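Local coordinates for S-adenosylmethionine-dependent methyltransferase (Clostridium acetobutylicum, PDB 1Y8C), which probably transfers methyl groups from S-adenosylmethionine to an acceptor that has not been identified, at residues A[63-68]-A[96-101]; A[143-148]-A[200-205]. One frame throughout, in Å; residues are numbered along the deposited sequence.

How the contacts relate
Both contacts are largely buried, but they serve different parts of the molecule. Contact 1 lies inside the Rossmann-like domain and joins strand 61-65 of the mixed sheet to the loop that leads into strand 104-107. Contact 2 joins the two sheets of the chain: its first segment leaves mixed-sheet strand 136-143, and its second leaves strand 191-201 of the four-stranded antiparallel sheet. They share no strand or helix. Their centres are 25 Å apart, on opposite sides of the chain's centre. Contact 1 is apolar, with aliphatic side chains packed on each other and on an indole. Contact 2 mixes an amide-carboxylate hydrogen bond with a tyrosine and a leucine packed on backbone and aliphatic atoms.

Contact 1: A[63-68]-A[96-101]; sequences WAVDLS and LNINRK
Ile98 packs against Trp63 and Val65, two residues apart on one strand. Its CB carries two branches. CG2 lies anti to the backbone N and goes over one face of the Trp63 indole, 4.0 Å from the centroid of the six-membered ring and 15° off its normal. This is a CH-pi contact, offset toward the rim of the ring. The other branch, CG1, extends to CD1, which meets two residues. Ile98 CD1 is 3.4 Å from Val65 CG2, the two side chains meeting tip to tip. Ile98 CD1 is also 3.6 Å from Trp63 CE3. Leu96 adds a looser contact, with its CD1 4.4 Å from Val65 CG2. At the pyrrole end, the Arg100 side chain crosses that of Trp63 at about a right angle, and Arg100 CG lies 4.2 Å from Trp63 NE1. The Arg100 chain is bent at chi2, and its NH2 forms a salt bridge with Asp40. Trp63 also meets the ring of Phe102, and Leu42 of the adjacent strand touches both Trp63 and Val65. The contact is hydrophobic core packing of a Rossmann-like methyltransferase domain, where the loop before strand 104-107 covers residues of parallel strand 61-65.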
loop_
_atom_site.group_PDB
_atom_site.type_symbol
_atom_site.label_atom_id
_atom_site.label_comp_id
_atom_site.label_asym_id
_atom_site.label_seq_id
_atom_site.Cartn_x
_atom_site.Cartn_y
_atom_site.Cartn_z
ATOM N N TRP A 63 -12.456 7.516 -4.555
ATOM C CA TRP A 63 -12.886 6.133 -4.463
ATOM C C TRP A 63 -11.826 5.379 -3.676
ATOM O O TRP A 63 -10.630 5.519 -3.933
ATOM C CB TRP A 63 -13.028 5.515 -5.841
ATOM C CG TRP A 63 -14.266 5.893 -6.525
ATOM C CD1 TRP A 63 -14.556 7.096 -7.098
ATOM C CD2 TRP A 63 -15.406 5.060 -6.733
ATOM N NE1 TRP A 63 -15.810 7.064 -7.663
ATOM C CE2 TRP A 63 -16.351 5.825 -7.457
ATOM C CE3 TRP A 63 -15.715 3.739 -6.392
ATOM C CZ2 TRP A 63 -17.597 5.312 -7.829
ATOM C CZ3 TRP A 63 -16.953 3.226 -6.765
ATOM C CH2 TRP A 63 -17.877 4.011 -7.482
ATOM N N ALA A 64 -12.282 4.588 -2.714
ATOM C CA ALA A 64 -11.405 3.800 -1.865
ATOM C C ALA A 64 -11.817 2.338 -1.984
ATOM O O ALA A 64 -12.977 1.994 -1.755
ATOM C CB ALA A 64 -11.530 4.264 -0.425
ATOM N N VAL A 65 -10.864 1.482 -2.337
ATOM C CA VAL A 65 -11.135 0.066 -2.507
ATOM C C VAL A 65 -10.222 -0.784 -1.639
ATOM O O VAL A 65 -9.036 -0.509 -1.522
ATOM C CB VAL A 65 -10.932 -0.344 -3.965
ATOM C CG1 VAL A 65 -11.291 -1.798 -4.144
ATOM C CG2 VAL A 65 -11.770 0.544 -4.869
ATOM N N ASP A 66 -10.786 -1.816 -1.028
ATOM C CA ASP A 66 -10.013 -2.716 -0.181
ATOM C C ASP A 66 -10.763 -4.028 -0.080
ATOM O O ASP A 66 -11.983 -4.048 -0.123
ATOM C CB ASP A 66 -9.813 -2.110 1.214
ATOM C CG ASP A 66 -8.687 -2.789 1.997
ATOM O OD1 ASP A 66 -8.854 -3.960 2.420
ATOM O OD2 ASP A 66 -7.628 -2.147 2.177
ATOM N N LEU A 67 -10.030 -5.120 0.056
ATOM C CA LEU A 67 -10.643 -6.434 0.140
ATOM C C LEU A 67 -11.253 -6.707 1.509
ATOM O O LEU A 67 -12.222 -7.448 1.624
ATOM C CB LEU A 67 -9.600 -7.498 -0.176
ATOM C CG LEU A 67 -10.063 -8.951 -0.277
ATOM C CD1 LEU A 67 -11.009 -9.136 -1.471
ATOM C CD2 LEU A 67 -8.830 -9.827 -0.437
ATOM N N SER A 68 -10.687 -6.103 2.545
ATOM C CA SER A 68 -11.175 -6.317 3.898
ATOM C C SER A 68 -12.415 -5.525 4.271
ATOM O O SER A 68 -12.334 -4.322 4.533
ATOM C CB SER A 68 -10.079 -5.992 4.907
ATOM O OG SER A 68 -10.561 -6.148 6.237
ATOM N N LEU A 96 -10.097 -5.437 -10.316
ATOM C CA LEU A 96 -10.696 -4.135 -10.078
ATOM C C LEU A 96 -11.810 -3.909 -11.111
ATOM O O LEU A 96 -11.563 -3.980 -12.317
ATOM C CB LEU A 96 -9.616 -3.060 -10.211
ATOM C CG LEU A 96 -10.040 -1.602 -10.036
ATOM C CD1 LEU A 96 -10.554 -1.393 -8.612
ATOM C CD2 LEU A 96 -8.863 -0.680 -10.315
ATOM N N ASN A 97 -13.033 -3.658 -10.638
ATOM C CA ASN A 97 -14.178 -3.426 -11.518
ATOM C C ASN A 97 -14.959 -2.189 -11.100
ATOM O O ASN A 97 -16.001 -2.291 -10.462
ATOM C CB ASN A 97 -15.120 -4.643 -11.529
ATOM C CG ASN A 97 -16.400 -4.403 -12.345
ATOM O OD1 ASN A 97 -16.347 -4.099 -13.544
ATOM N ND2 ASN A 97 -17.554 -4.555 -11.694
ATOM N N ILE A 98 -14.442 -1.020 -11.457
ATOM C CA ILE A 98 -15.096 0.241 -11.147
ATOM C C ILE A 98 -15.219 1.056 -12.434
ATOM O O ILE A 98 -14.223 1.389 -13.070
ATOM C CB ILE A 98 -14.299 1.014 -10.073
ATOM C CG1 ILE A 98 -14.417 0.268 -8.745
ATOM C CG2 ILE A 98 -14.827 2.441 -9.920
ATOM C CD1 ILE A 98 -13.802 0.979 -7.578
ATOM N N ASN A 99 -16.448 1.357 -12.833
ATOM C CA ASN A 99 -16.666 2.111 -14.058
ATOM C C ASN A 99 -16.314 3.573 -13.827
ATOM O O ASN A 99 -17.195 4.423 -13.696
ATOM C CB ASN A 99 -18.125 1.983 -14.493
ATOM C CG ASN A 99 -18.621 0.542 -14.461
ATOM O OD1 ASN A 99 -17.951 -0.374 -14.950
ATOM N ND2 ASN A 99 -19.804 0.338 -13.887
ATOM N N ARG A 100 -15.018 3.862 -13.791
ATOM C CA ARG A 100 -14.570 5.219 -13.539
ATOM C C ARG A 100 -13.084 5.393 -13.874
ATOM O O ARG A 100 -12.300 4.451 -13.764
ATOM C CB ARG A 100 -14.842 5.537 -12.064
ATOM C CG ARG A 100 -14.543 6.952 -11.616
ATOM C CD ARG A 100 -15.428 7.960 -12.313
ATOM N NE ARG A 100 -15.527 9.201 -11.556
ATOM C CZ ARG A 100 -16.128 10.297 -12.005
ATOM N NH1 ARG A 100 -16.676 10.297 -13.218
ATOM N NH2 ARG A 100 -16.195 11.383 -11.237
ATOM N N LYS A 101 -12.707 6.593 -14.306
ATOM C CA LYS A 101 -11.315 6.882 -14.644
ATOM C C LYS A 101 -10.794 7.893 -13.638
ATOM O O LYS A 101 -11.559 8.696 -13.109
ATOM C CB LYS A 101 -11.191 7.485 -16.041
ATOM C CG LYS A 101 -11.607 6.594 -17.183
ATOM C CD LYS A 101 -10.559 5.557 -17.491
ATOM C CE LYS A 101 -10.784 4.953 -18.884
ATOM N NZ LYS A 101 -10.436 5.900 -19.999
#

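Contact 2: A[143-148]-A[200-205]; sequences NSYYKL and ERAYKE
This is a mostly buried contact between the start of helix 145-152 and the chain leaving strand 191-201, where the mixed sheet and the antiparallel sheet meet. Tyr145 and Ala202 form its centre, with CA atoms 4.7 Å apart. The Tyr145 ring presents its edge to the backbone. Its CD1 is 3.0 Å from Ala202 O, which lies in the ring plane, and Ala202 CB is 3.4 Å from the same CD1. Lys204 runs over one face of this ring. Its CE sits 4.1 Å from the ring centroid, 13° off the normal, as a CH-pi contact. The ammonium lies farther out, so any cation-pi attraction is weak at most. Tyr145 CG is anti to the backbone N (chi1 -174°), which carries the ring out alongside Ala202, and the Tyr145 hydroxyl hydrogen-bonds to Asp175 OD1.

Leu148, one helical turn on, sends CD1 to within 3.5 Å of Arg201 O and 3.6 Å of Ala202 CA. Its other methyl, CD2, faces the Glu200 carboxylate. That carboxylate takes the hydrogen bond of the contact: Asn143 ND2 donates to the syn lone pair of Glu200 OE1 at 2.9 Å, with an angle of 163°. Amide and carboxylate are nearly coplanar. The bond gives a buried acid a polar partner.

Ser144 is the N-cap of the helix and accepts from Lys147 N through its OG at 3.1 Å. Asn113 hydrogen-bonds to both segments, its OD1 to Asn143 N and its ND2 to Arg201 O. Strand 176-186 touches Leu148 and Glu200, while helix 118-129 packs against Arg201 and Tyr203, and strand 237-244 meets Asn143.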
loop_
_atom_site.group_PDB
_atom_site.type_symbol
_atom_site.label_atom_id
_atom_site.label_comp_id
_atom_site.label_asym_id
_atom_site.label_seq_id
_atom_site.Cartn_x
_atom_site.Cartn_y
_atom_site.Cartn_z
ATOM N N ASN A 143 7.981 -3.610 -1.200
ATOM C CA ASN A 143 9.101 -3.876 -0.328
ATOM C C ASN A 143 10.105 -4.404 -1.326
ATOM O O ASN A 143 9.749 -5.157 -2.240
ATOM C CB ASN A 143 8.763 -4.927 0.724
ATOM C CG ASN A 143 8.121 -4.320 1.966
ATOM O OD1 ASN A 143 8.543 -3.269 2.444
ATOM N ND2 ASN A 143 7.106 -4.987 2.499
ATOM N N SER A 144 11.349 -3.972 -1.175
ATOM C CA SER A 144 12.407 -4.367 -2.087
ATOM C C SER A 144 12.739 -5.837 -1.935
ATOM O O SER A 144 12.448 -6.460 -0.913
ATOM C CB SER A 144 13.651 -3.552 -1.817
ATOM O OG SER A 144 14.171 -3.884 -0.548
ATOM N N TYR A 145 13.356 -6.391 -2.965
ATOM C CA TYR A 145 13.736 -7.792 -2.946
ATOM C C TYR A 145 14.732 -8.030 -1.814
ATOM O O TYR A 145 14.729 -9.084 -1.193
ATOM C CB TYR A 145 14.379 -8.175 -4.276
ATOM C CG TYR A 145 14.672 -9.640 -4.381
ATOM C CD1 TYR A 145 13.722 -10.526 -4.905
ATOM C CD2 TYR A 145 15.874 -10.158 -3.906
ATOM C CE1 TYR A 145 13.965 -11.895 -4.949
ATOM C CE2 TYR A 145 16.126 -11.519 -3.943
ATOM C CZ TYR A 145 15.174 -12.383 -4.461
ATOM O OH TYR A 145 15.435 -13.732 -4.491
ATOM N N TYR A 146 15.583 -7.046 -1.547
ATOM C CA TYR A 146 16.579 -7.193 -0.503
ATOM C C TYR A 146 15.945 -7.200 0.871
ATOM O O TYR A 146 16.375 -7.932 1.757
ATOM C CB TYR A 146 17.589 -6.060 -0.589
ATOM C CG TYR A 146 18.709 -6.159 0.415
ATOM C CD1 TYR A 146 19.776 -7.047 0.225
ATOM C CD2 TYR A 146 18.713 -5.354 1.557
ATOM C CE1 TYR A 146 20.821 -7.118 1.149
ATOM C CE2 TYR A 146 19.743 -5.422 2.484
ATOM C CZ TYR A 146 20.790 -6.295 2.275
ATOM O OH TYR A 146 21.814 -6.318 3.183
ATOM N N LYS A 147 14.916 -6.380 1.039
ATOM C CA LYS A 147 14.220 -6.264 2.311
ATOM C C LYS A 147 13.540 -7.576 2.708
ATOM O O LYS A 147 13.656 -8.025 3.848
ATOM C CB LYS A 147 13.195 -5.140 2.213
ATOM C CG LYS A 147 12.778 -4.540 3.526
ATOM C CD LYS A 147 11.597 -5.262 4.112
ATOM C CE LYS A 147 10.988 -4.444 5.235
ATOM N NZ LYS A 147 12.006 -4.128 6.277
ATOM N N LEU A 148 12.845 -8.206 1.768
ATOM C CA LEU A 148 12.158 -9.443 2.083
ATOM C C LEU A 148 13.088 -10.648 2.171
ATOM O O LEU A 148 12.921 -11.512 3.041
ATOM C CB LEU A 148 11.078 -9.714 1.041
ATOM C CG LEU A 148 10.097 -8.569 0.812
ATOM C CD1 LEU A 148 9.160 -8.948 -0.323
ATOM C CD2 LEU A 148 9.318 -8.266 2.098
ATOM N N GLU A 200 4.112 -12.290 1.208
ATOM C CA GLU A 200 4.539 -11.292 0.220
ATOM C C GLU A 200 5.604 -11.884 -0.713
ATOM O O GLU A 200 6.468 -12.648 -0.279
ATOM C CB GLU A 200 5.102 -10.032 0.918
ATOM C CG GLU A 200 4.035 -9.024 1.387
ATOM C CD GLU A 200 4.614 -7.679 1.871
ATOM O OE1 GLU A 200 5.675 -7.244 1.357
ATOM O OE2 GLU A 200 3.981 -7.039 2.746
ATOM N N ARG A 201 5.534 -11.555 -1.997
ATOM C CA ARG A 201 6.524 -12.068 -2.925
ATOM C C ARG A 201 7.614 -11.040 -3.119
ATOM O O ARG A 201 7.351 -9.836 -3.166
ATOM C CB ARG A 201 5.922 -12.406 -4.290
ATOM C CG ARG A 201 6.725 -13.497 -4.975
ATOM C CD ARG A 201 6.950 -13.274 -6.451
ATOM N NE ARG A 201 5.990 -14.011 -7.271
ATOM C CZ ARG A 201 6.270 -14.519 -8.472
ATOM N NH1 ARG A 201 7.486 -14.373 -8.988
ATOM N NH2 ARG A 201 5.339 -15.167 -9.167
ATOM N N ALA A 202 8.846 -11.513 -3.232
ATOM C CA ALA A 202 9.960 -10.611 -3.423
ATOM C C ALA A 202 10.214 -10.434 -4.910
ATOM O O ALA A 202 10.871 -11.258 -5.541
ATOM C CB ALA A 202 11.192 -11.156 -2.727
ATOM N N TYR A 203 9.683 -9.348 -5.462
ATOM C CA TYR A 203 9.839 -9.039 -6.877
ATOM C C TYR A 203 11.083 -8.198 -7.145
ATOM O O TYR A 203 11.388 -7.268 -6.395
ATOM C CB TYR A 203 8.614 -8.279 -7.392
ATOM C CG TYR A 203 7.370 -9.114 -7.556
ATOM C CD1 TYR A 203 6.227 -8.860 -6.792
ATOM C CD2 TYR A 203 7.316 -10.137 -8.505
ATOM C CE1 TYR A 203 5.066 -9.604 -6.974
ATOM C CE2 TYR A 203 6.158 -10.881 -8.697
ATOM C CZ TYR A 203 5.039 -10.612 -7.931
ATOM O OH TYR A 203 3.893 -11.352 -8.121
ATOM N N LYS A 204 11.792 -8.520 -8.220
ATOM C CA LYS A 204 12.985 -7.766 -8.589
ATOM C C LYS A 204 12.562 -6.597 -9.463
ATOM O O LYS A 204 11.641 -6.722 -10.264
ATOM C CB LYS A 204 13.970 -8.660 -9.344
ATOM C CG LYS A 204 14.550 -9.769 -8.488
ATOM C CD LYS A 204 15.668 -10.500 -9.203
ATOM C CE LYS A 204 16.372 -11.478 -8.277
ATOM N NZ LYS A 204 17.500 -12.159 -8.979
ATOM N N GLU A 205 13.231 -5.461 -9.305
ATOM C CA GLU A 205 12.903 -4.275 -10.086
ATOM C C GLU A 205 12.840 -4.574 -11.576
ATOM O O GLU A 205 12.059 -3.975 -12.318
ATOM C CB GLU A 205 13.932 -3.194 -9.827
ATOM C CG GLU A 205 13.979 -2.789 -8.398
ATOM C CD GLU A 205 15.144 -1.885 -8.099
ATOM O OE1 GLU A 205 15.110 -0.707 -8.530
ATOM O OE2 GLU A 205 16.098 -2.361 -7.441
#